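Local coordinates for protein BA42 (Bizionia argentinensis, PDB 4OA3) that is of unknown function but consists of a stand-alone TPM domain that binds two calcium ions, at residues 55-67 and 125-139. Residues are numbered along the deposited sequence; the frame is centred on the assembly and turned at random. Where two conformers were deposited one is given.
With CA (calcium ion), chain C; CA (calcium ion), chain B.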
loop_
_atom_site.group_PDB
_atom_site.type_symbol
_atom_site.label_atom_id
_atom_site.label_comp_id
_atom_site.label_asym_id
_atom_site.label_seq_id
_atom_site.Cartn_x
_atom_site.Cartn_y
_atom_site.Cartn_z
ATOM N N LEU A 55 -0.718 -12.879 -2.525
ATOM C CA LEU A 55 0.174 -12.491 -1.438
ATOM C C LEU A 55 -0.417 -12.840 -0.075
ATOM O O LEU A 55 0.249 -12.616 0.941
ATOM C CB LEU A 55 0.487 -10.986 -1.516
ATOM C CG LEU A 55 1.240 -10.543 -2.752
ATOM C CD1 LEU A 55 1.474 -9.082 -2.708
ATOM C CD2 LEU A 55 2.541 -11.288 -2.948
ATOM N N LYS A 56 -1.606 -13.477 -0.018
ATOM C CA LYS A 56 -2.241 -13.898 1.233
ATOM C C LYS A 56 -2.343 -12.692 2.185
ATOM O O LYS A 56 -2.187 -12.818 3.413
ATOM C CB LYS A 56 -1.490 -15.092 1.857
ATOM C CG LYS A 56 -1.602 -16.350 1.015
ATOM C CD LYS A 56 -1.219 -17.589 1.789
ATOM C CE LYS A 56 -1.144 -18.775 0.870
ATOM N NZ LYS A 56 -0.554 -19.967 1.541
ATOM N N MET A 57 -2.705 -11.528 1.633
ATOM C CA MET A 57 -2.847 -10.311 2.420
ATOM C C MET A 57 -4.136 -10.280 3.215
ATOM O O MET A 57 -4.329 -9.398 4.032
ATOM C CB MET A 57 -2.682 -9.100 1.537
ATOM C CG MET A 57 -1.275 -8.968 1.063
ATOM S SD MET A 57 -0.982 -7.524 -0.001
ATOM C CE MET A 57 -1.335 -6.188 1.204
ATOM N N ASP A 58 -4.992 -11.280 3.010
ATOM C CA ASP A 58 -6.202 -11.453 3.795
ATOM C C ASP A 58 -5.899 -12.032 5.180
ATOM O O ASP A 58 -6.823 -12.111 6.004
ATOM C CB ASP A 58 -7.221 -12.323 3.039
ATOM C CG ASP A 58 -6.747 -13.658 2.495
ATOM O OD1 ASP A 58 -5.521 -13.793 2.204
ATOM O OD2 ASP A 58 -7.609 -14.511 2.204
ATOM N N ASN A 59 -4.641 -12.427 5.464
ATOM C CA ASN A 59 -4.228 -13.014 6.739
ATOM C C ASN A 59 -3.943 -11.951 7.814
ATOM O O ASN A 59 -2.820 -11.847 8.312
ATOM C CB ASN A 59 -3.008 -13.931 6.509
ATOM C CG ASN A 59 -2.562 -14.802 7.662
ATOM O OD1 ASN A 59 -1.357 -15.049 7.828
ATOM N ND2 ASN A 59 -3.498 -15.412 8.390
ATOM N N THR A 60 -4.965 -11.113 8.128
ATOM C CA THR A 60 -4.890 -10.146 9.200
ATOM C C THR A 60 -6.134 -10.389 10.069
ATOM O O THR A 60 -7.195 -10.723 9.535
ATOM C CB THR A 60 -4.821 -8.697 8.693
ATOM O OG1 THR A 60 -6.061 -8.313 8.088
ATOM C CG2 THR A 60 -3.637 -8.458 7.771
ATOM N N LYS A 61 -6.006 -10.211 11.389
ATOM C CA LYS A 61 -7.123 -10.421 12.314
ATOM C C LYS A 61 -8.327 -9.560 11.931
ATOM O O LYS A 61 -9.460 -10.052 11.947
ATOM C CB LYS A 61 -6.695 -10.074 13.727
ATOM C CG LYS A 61 -7.755 -10.428 14.774
ATOM C CD LYS A 61 -7.270 -10.182 16.194
ATOM C CE LYS A 61 -7.041 -8.718 16.488
ATOM N NZ LYS A 61 -6.871 -8.457 17.944
ATOM N N LEU A 62 -8.093 -8.250 11.655
ATOM C CA LEU A 62 -9.175 -7.292 11.370
ATOM C C LEU A 62 -9.460 -7.065 9.895
ATOM O O LEU A 62 -10.228 -6.162 9.562
ATOM C CB LEU A 62 -8.885 -5.950 12.056
ATOM C CG LEU A 62 -8.711 -6.009 13.552
ATOM C CD1 LEU A 62 -8.406 -4.630 14.117
ATOM C CD2 LEU A 62 -9.965 -6.586 14.236
ATOM N N GLN A 63 -8.891 -7.905 8.990
ATOM C CA GLN A 63 -9.145 -7.779 7.553
ATOM C C GLN A 63 -8.839 -6.358 7.109
ATOM O O GLN A 63 -9.597 -5.730 6.367
ATOM C CB GLN A 63 -10.578 -8.211 7.203
ATOM C CG GLN A 63 -10.916 -9.583 7.770
ATOM C CD GLN A 63 -12.226 -10.091 7.230
ATOM O OE1 GLN A 63 -13.277 -9.901 7.839
ATOM N NE2 GLN A 63 -12.205 -10.698 6.054
ATOM N N ASN A 64 -7.669 -5.868 7.570
ATOM C CA ASN A 64 -7.252 -4.513 7.326
ATOM C C ASN A 64 -5.901 -4.358 6.635
ATOM O O ASN A 64 -5.174 -3.410 6.876
ATOM C CB ASN A 64 -7.354 -3.673 8.594
ATOM C CG ASN A 64 -6.470 -4.166 9.705
ATOM O OD1 ASN A 64 -5.867 -5.215 9.624
ATOM N ND2 ASN A 64 -6.336 -3.367 10.750
ATOM N N GLY A 65 -5.576 -5.328 5.796
ATOM C CA GLY A 65 -4.418 -5.203 4.921
ATOM C C GLY A 65 -4.779 -4.336 3.739
ATOM O O GLY A 65 -5.943 -4.296 3.306
ATOM N N VAL A 66 -3.809 -3.601 3.213
ATOM C CA VAL A 66 -4.000 -2.782 2.026
ATOM C C VAL A 66 -2.786 -2.976 1.137
ATOM O O VAL A 66 -1.659 -3.006 1.630
ATOM C CB VAL A 66 -4.282 -1.280 2.316
ATOM C CG1 VAL A 66 -3.168 -0.647 3.137
ATOM C CG2 VAL A 66 -4.507 -0.493 1.022
ATOM N N LEU A 67 -3.039 -3.167 -0.166
ATOM C CA LEU A 67 -2.030 -3.296 -1.189
ATOM C C LEU A 67 -2.000 -2.018 -2.011
ATOM O O LEU A 67 -3.040 -1.568 -2.506
ATOM C CB LEU A 67 -2.366 -4.467 -2.139
ATOM C CG LEU A 67 -1.408 -4.669 -3.307
ATOM C CD1 LEU A 67 -0.006 -5.014 -2.833
ATOM C CD2 LEU A 67 -1.920 -5.771 -4.223
ATOM N N LEU A 125 -5.611 4.902 7.979
ATOM C CA LEU A 125 -5.997 3.671 8.658
ATOM C C LEU A 125 -6.071 3.847 10.154
ATOM O O LEU A 125 -6.928 3.224 10.792
ATOM C CB LEU A 125 -5.019 2.547 8.316
ATOM C CG LEU A 125 -5.135 2.054 6.873
ATOM C CD1 LEU A 125 -3.885 1.240 6.511
ATOM C CD2 LEU A 125 -6.402 1.233 6.666
ATOM N N ALA A 126 -5.201 4.703 10.714
ATOM C CA ALA A 126 -5.180 4.946 12.167
ATOM C C ALA A 126 -6.520 5.459 12.687
ATOM O O ALA A 126 -6.870 5.168 13.829
ATOM C CB ALA A 126 -4.089 5.942 12.515
ATOM N N LYS A 127 -7.270 6.149 11.838
ATOM C CA LYS A 127 -8.566 6.698 12.216
ATOM C C LYS A 127 -9.524 5.613 12.617
ATOM O O LYS A 127 -10.270 5.762 13.581
ATOM C CB LYS A 127 -9.137 7.549 11.082
ATOM C CG LYS A 127 -10.508 8.106 11.371
ATOM C CD LYS A 127 -10.819 9.260 10.476
ATOM C CE LYS A 127 -12.294 9.599 10.605
ATOM N NZ LYS A 127 -12.593 10.907 9.960
ATOM N N TYR A 128 -9.518 4.499 11.869
ATOM C CA TYR A 128 -10.407 3.372 12.097
ATOM C C TYR A 128 -9.781 2.159 12.774
ATOM O O TYR A 128 -10.504 1.310 13.293
ATOM C CB TYR A 128 -10.960 2.923 10.736
ATOM C CG TYR A 128 -11.787 4.003 10.070
ATOM C CD1 TYR A 128 -13.151 4.097 10.300
ATOM C CD2 TYR A 128 -11.213 4.898 9.180
ATOM C CE1 TYR A 128 -13.908 5.118 9.735
ATOM C CE2 TYR A 128 -11.959 5.929 8.605
ATOM C CZ TYR A 128 -13.320 6.000 8.847
ATOM O OH TYR A 128 -14.094 6.998 8.299
ATOM N N PHE A 129 -8.452 2.053 12.752
ATOM C CA PHE A 129 -7.720 0.881 13.220
ATOM C C PHE A 129 -6.531 1.343 14.023
ATOM O O PHE A 129 -5.384 1.360 13.552
ATOM C CB PHE A 129 -7.261 0.029 12.007
ATOM C CG PHE A 129 -8.416 -0.517 11.220
ATOM C CD1 PHE A 129 -9.185 -1.554 11.723
ATOM C CD2 PHE A 129 -8.774 0.042 10.005
ATOM C CE1 PHE A 129 -10.312 -1.999 11.037
ATOM C CE2 PHE A 129 -9.886 -0.426 9.304
ATOM C CZ PHE A 129 -10.659 -1.414 9.838
ATOM N N PRO A 130 -6.772 1.796 15.260
ATOM C CA PRO A 130 -5.649 2.275 16.065
ATOM C C PRO A 130 -4.628 1.204 16.421
ATOM O O PRO A 130 -4.958 0.052 16.566
ATOM C CB PRO A 130 -6.326 2.880 17.308
ATOM C CG PRO A 130 -7.625 2.234 17.400
ATOM C CD PRO A 130 -8.055 1.885 15.992
ATOM N N TRP A 131 -3.365 1.601 16.474
ATOM C CA TRP A 131 -2.289 0.713 16.881
ATOM C C TRP A 131 -2.491 0.321 18.348
ATOM O O TRP A 131 -2.926 1.155 19.155
ATOM C CB TRP A 131 -0.947 1.413 16.704
ATOM C CG TRP A 131 0.242 0.592 17.072
ATOM C CD1 TRP A 131 0.954 -0.241 16.265
ATOM C CD2 TRP A 131 0.890 0.569 18.350
ATOM N NE1 TRP A 131 1.981 -0.824 16.975
ATOM C CE2 TRP A 131 1.948 -0.359 18.267
ATOM C CE3 TRP A 131 0.664 1.231 19.568
ATOM C CZ2 TRP A 131 2.812 -0.603 19.339
ATOM C CZ3 TRP A 131 1.486 0.943 20.646
ATOM C CH2 TRP A 131 2.582 0.084 20.506
ATOM N N LYS A 132 -2.231 -0.948 18.660
ATOM C CA LYS A 132 -2.362 -1.508 20.007
ATOM C C LYS A 132 -1.004 -2.008 20.453
ATOM O O LYS A 132 -0.203 -2.459 19.634
ATOM C CB LYS A 132 -3.343 -2.675 20.018
ATOM C CG LYS A 132 -4.719 -2.362 19.462
ATOM C CD LYS A 132 -5.463 -1.316 20.254
ATOM C CE LYS A 132 -6.905 -1.174 19.814
ATOM N NZ LYS A 132 -7.707 -2.405 20.063
ATOM N N LYS A 133 -0.741 -1.957 21.765
ATOM C CA LYS A 133 0.548 -2.375 22.358
ATOM C C LYS A 133 1.097 -3.754 21.953
ATOM O O LYS A 133 2.309 -3.911 21.753
ATOM C CB LYS A 133 0.474 -2.284 23.892
ATOM N N ASP A 134 0.215 -4.728 21.806
ATOM C CA ASP A 134 0.577 -6.103 21.453
ATOM C C ASP A 134 0.410 -6.325 19.921
ATOM O O ASP A 134 0.152 -7.444 19.475
ATOM C CB ASP A 134 -0.260 -7.107 22.281
ATOM C CG ASP A 134 -1.754 -6.845 22.308
ATOM O OD1 ASP A 134 -2.169 -5.741 21.894
ATOM O OD2 ASP A 134 -2.506 -7.721 22.802
ATOM N N ASP A 135 0.581 -5.252 19.118
ATOM C CA ASP A 135 0.477 -5.350 17.671
ATOM C C ASP A 135 1.366 -6.461 17.164
ATOM O O ASP A 135 2.502 -6.594 17.618
ATOM C CB ASP A 135 0.948 -4.051 16.993
ATOM C CG ASP A 135 0.883 -4.141 15.474
ATOM O OD1 ASP A 135 -0.209 -3.932 14.923
ATOM O OD2 ASP A 135 1.932 -4.404 14.860
ATOM N N ILE A 136 0.867 -7.208 16.192
ATOM C CA ILE A 136 1.599 -8.267 15.504
ATOM C C ILE A 136 1.938 -7.702 14.107
ATOM O O ILE A 136 1.080 -7.050 13.504
ATOM C CB ILE A 136 0.695 -9.508 15.389
ATOM C CG1 ILE A 136 0.363 -10.082 16.797
ATOM C CG2 ILE A 136 1.339 -10.579 14.465
ATOM C CD1 ILE A 136 -0.579 -11.194 16.779
ATOM N N ASP A 137 3.147 -7.973 13.583
ATOM C CA ASP A 137 3.491 -7.581 12.206
ATOM C C ASP A 137 2.976 -8.761 11.357
ATOM O O ASP A 137 3.631 -9.794 11.214
ATOM C CB ASP A 137 4.994 -7.349 12.069
ATOM C CG ASP A 137 5.388 -6.658 10.782
ATOM O OD1 ASP A 137 4.558 -6.626 9.838
ATOM O OD2 ASP A 137 6.525 -6.152 10.712
ATOM N N GLU A 138 1.708 -8.668 10.963
ATOM C CA GLU A 138 0.973 -9.763 10.331
ATOM C C GLU A 138 1.377 -10.099 8.919
ATOM O O GLU A 138 1.335 -11.269 8.541
ATOM C CB GLU A 138 -0.530 -9.466 10.405
ATOM C CG GLU A 138 -1.075 -9.412 11.827
ATOM C CD GLU A 138 -2.520 -8.976 11.914
ATOM O OE1 GLU A 138 -2.798 -7.804 11.585
ATOM O OE2 GLU A 138 -3.364 -9.781 12.372
ATOM N N LEU A 139 1.759 -9.096 8.138
ATOM C CA LEU A 139 2.167 -9.280 6.758
ATOM C C LEU A 139 3.583 -8.785 6.589
ATOM O O LEU A 139 3.946 -7.768 7.166
ATOM C CB LEU A 139 1.274 -8.490 5.798
ATOM C CG LEU A 139 -0.233 -8.774 5.890
ATOM C CD1 LEU A 139 -1.009 -7.903 4.897
ATOM C CD2 LEU A 139 -0.564 -10.238 5.668
HETATM CA CA CA C . 0.700 -4.812 12.789
HETATM CA CA CA B . 3.626 -5.526 7.920
HETATM O O HOH W 1 -0.516 -13.039 9.289
HETATM O O HOH W 2 -5.369 -6.839 11.766
HETATM O O HOH W 3 -1.635 -5.540 12.726
HETATM O O HOH W 4 3.040 -5.441 5.595
HETATM O O HOH W 5 0.163 -2.679 11.880
HETATM O O HOH W 6 3.045 -4.344 12.126
#
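Leu139 lays its isobutyl group over the type I turn from Lys56 to Asn59, CD1 lying 3.9 Å from Met57 CB and CG against Thr60 CG2, in a TPM domain whose two calcium ions sit beside the loop running from helix 110-128 to Leu139. The contact illustrates how one short loop can bind metal and pack on its own fold at once: Asp135 and Ile136 O hold one ion, Asp137 OD1 and Leu139 O the other, and Glu31, from strand 31-37, reaches both. Between Asp137 and Leu139 in sequence, Glu138 points its side chain at the 60-61 backbone. Its OE2 accepts a nearly straight bond from Lys61 N (2.9 Å, 167°), on the syn side but tilted from the carboxylate plane, while OE1 bonds two waters, one shared with Asn64 OD1, the other a calcium ligand. With an alanine here in place of Glu138, Lys61 N would probably lose its acceptor and the calcium-bound water this second-shell partner. Further along, Asn64 has CG between its backbone N and carbonyl carbon (chi1 62°), which sets ND2 3.5 Å from Phe129 CD1. Leu62 CD1 meets this ring at its edge, and Asn64 CB stands over its centre, 4.0 Å from the Phe129 centroid in a CH-pi contact.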